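Local coordinates for protein beta-glucosidase (Saccharopolyspora erythraea D, PDB 5M6G) that probably hydrolyses terminal, non-reducing beta-D-glucosyl residues to release beta-D-glucose, as a glycoside hydrolase of family 3, at residues 129-134 against 446-451. Sequence-based numbering, arbitrary orientation.
Sequences DAVHGH and GGWTIS. With SOR (sorbitol), chain L.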
loop_
_atom_site.group_PDB
_atom_site.type_symbol
_atom_site.label_atom_id
_atom_site.label_comp_id
_atom_site.label_asym_id
_atom_site.label_seq_id
_atom_site.Cartn_x
_atom_site.Cartn_y
_atom_site.Cartn_z
ATOM N N ASP A 129 3.089 -5.052 5.724
ATOM C CA ASP A 129 2.718 -4.068 4.702
ATOM C C ASP A 129 3.929 -3.826 3.808
ATOM O O ASP A 129 4.827 -3.056 4.150
ATOM C CB ASP A 129 2.245 -2.759 5.323
ATOM C CG ASP A 129 0.973 -2.919 6.128
ATOM O OD1 ASP A 129 -0.120 -2.997 5.516
ATOM O OD2 ASP A 129 1.071 -2.959 7.372
ATOM N N ALA A 130 3.977 -4.514 2.672
ATOM C CA ALA A 130 4.927 -4.194 1.613
ATOM C C ALA A 130 4.094 -3.581 0.494
ATOM O O ALA A 130 3.738 -4.251 -0.476
ATOM C CB ALA A 130 5.716 -5.431 1.149
ATOM N N VAL A 131 3.772 -2.286 0.648
ATOM C CA VAL A 131 2.787 -1.618 -0.206
ATOM C C VAL A 131 3.402 -0.700 -1.268
ATOM O O VAL A 131 2.672 -0.229 -2.156
ATOM C CB VAL A 131 1.772 -0.823 0.644
ATOM C CG1 VAL A 131 1.002 -1.762 1.542
ATOM C CG2 VAL A 131 2.487 0.238 1.476
ATOM N N HIS A 132 4.704 -0.403 -1.195
ATOM C CA HIS A 132 5.385 0.236 -2.323
ATOM C C HIS A 132 6.855 -0.178 -2.216
ATOM O O HIS A 132 7.767 0.617 -1.995
ATOM C CB HIS A 132 5.187 1.757 -2.397
ATOM C CG HIS A 132 5.665 2.533 -1.200
ATOM N ND1 HIS A 132 6.218 3.795 -1.313
ATOM C CD2 HIS A 132 5.631 2.259 0.125
ATOM C CE1 HIS A 132 6.500 4.262 -0.111
ATOM N NE2 HIS A 132 6.165 3.343 0.780
ATOM N N GLY A 133 7.074 -1.477 -2.413
ATOM C CA GLY A 133 8.307 -2.118 -2.009
ATOM C C GLY A 133 8.167 -2.696 -0.615
ATOM O O GLY A 133 7.117 -2.611 0.028
ATOM N N HIS A 134 9.255 -3.315 -0.142
ATOM C CA HIS A 134 9.324 -3.858 1.218
ATOM C C HIS A 134 9.641 -2.706 2.181
ATOM O O HIS A 134 10.724 -2.598 2.758
ATOM C CB HIS A 134 10.360 -4.978 1.269
ATOM C CG HIS A 134 10.224 -5.890 2.446
ATOM N ND1 HIS A 134 9.323 -5.665 3.460
ATOM C CD2 HIS A 134 10.890 -7.023 2.775
ATOM C CE1 HIS A 134 9.426 -6.631 4.359
ATOM N NE2 HIS A 134 10.372 -7.468 3.966
ATOM N N GLY A 446 6.742 9.615 1.323
ATOM C CA GLY A 446 5.426 9.654 1.950
ATOM C C GLY A 446 5.237 8.518 2.955
ATOM O O GLY A 446 6.191 7.882 3.421
ATOM N N GLY A 447 3.971 8.266 3.276
ATOM C CA GLY A 447 3.625 7.316 4.320
ATOM C C GLY A 447 4.101 5.909 4.018
ATOM O O GLY A 447 4.476 5.559 2.899
ATOM N N TRP A 448 4.080 5.078 5.065
ATOM C CA TRP A 448 4.457 3.671 4.948
ATOM C C TRP A 448 5.877 3.539 4.397
ATOM O O TRP A 448 6.132 2.817 3.436
ATOM C CB TRP A 448 3.467 2.911 4.062
ATOM C CG TRP A 448 2.064 2.816 4.599
ATOM C CD1 TRP A 448 0.974 3.531 4.185
ATOM C CD2 TRP A 448 1.596 1.931 5.622
ATOM N NE1 TRP A 448 -0.141 3.157 4.902
ATOM C CE2 TRP A 448 0.214 2.174 5.789
ATOM C CE3 TRP A 448 2.214 0.961 6.423
ATOM C CZ2 TRP A 448 -0.562 1.479 6.723
ATOM C CZ3 TRP A 448 1.440 0.269 7.348
ATOM C CH2 TRP A 448 0.068 0.535 7.489
ATOM N N THR A 449 6.800 4.294 4.977
ATOM C CA THR A 449 8.193 4.232 4.549
ATOM C C THR A 449 9.036 4.182 5.814
ATOM O O THR A 449 9.133 5.182 6.532
ATOM C CB THR A 449 8.567 5.420 3.662
ATOM O OG1 THR A 449 7.618 5.540 2.583
ATOM C CG2 THR A 449 9.963 5.212 3.082
ATOM N N ILE A 450 9.614 3.008 6.084
ATOM C CA ILE A 450 10.275 2.657 7.338
ATOM C C ILE A 450 9.279 2.669 8.486
ATOM O O ILE A 450 8.933 1.611 9.019
ATOM C CB ILE A 450 11.468 3.571 7.663
ATOM C CG1 ILE A 450 12.414 3.647 6.471
ATOM C CG2 ILE A 450 12.193 3.019 8.890
ATOM C CD1 ILE A 450 12.868 2.303 5.974
ATOM N N SER A 451 8.831 3.858 8.887
ATOM C CA SER A 451 7.786 3.995 9.891
ATOM C C SER A 451 6.401 3.896 9.251
ATOM O O SER A 451 6.254 3.835 8.030
ATOM C CB SER A 451 7.914 5.328 10.622
ATOM O OG SER A 451 7.611 6.388 9.737
HETATM C C1 SOR L . -4.117 -1.724 6.274
HETATM C C2 SOR L . -2.804 -2.215 6.859
HETATM C C3 SOR L . -2.870 -2.106 8.380
HETATM C C4 SOR L . -1.482 -2.241 9.001
HETATM C C5 SOR L . -1.384 -1.605 10.391
HETATM C C6 SOR L . 0.093 -1.477 10.751
HETATM O O1 SOR L . -3.938 -1.296 4.946
HETATM O O2 SOR L . -2.583 -3.560 6.473
HETATM O O3 SOR L . -3.707 -3.125 8.860
HETATM O O4 SOR L . -1.126 -3.606 9.080
HETATM O O5 SOR L . -2.018 -0.333 10.443
HETATM O O6 SOR L . 0.266 -0.558 11.809
#
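With CG anti to its carbonyl carbon (chi1 -65°), Trp448 carries its indole past Val131 to Asp129, while His132, its CG set between backbone N and carbonyl carbon (chi1 60°), turns its imidazole to the backbone of the same tryptophan. His132 NE2 donates to Trp448 O at 2.7 Å; the oxygen lies in the ring plane, although the donor stands well above the carbonyl plane. Histidine suits this place because its second nitrogen, ND1, is hydrogen-bonded to Tyr143 O, so the ring ties two parts of the backbone together and is fixed in rotation. Replaced by alanine, His132 would no longer link them, and both carbonyl oxygens would probably lose their imidazole partner. Val131 lays CG2 against Trp448 CB at 3.8 Å, at the root of the indole. The long, flat ring system spans from there to the ligand, where CH2 at its edge sits 3.5 Å from sorbitol C4 and CZ3 comes to 3.2 Å from Asp129 OD2. A carboxylate suits position 129 by offering two acceptors: sorbitol O2 donates to OD1, O4 to OD2. Loops of the TIM-barrel-type N-terminal domain and the C-terminal domain thus each contribute one residue, Asp129 and Trp448, to the interdomain sugar pocket of a family 3 glycoside hydrolase.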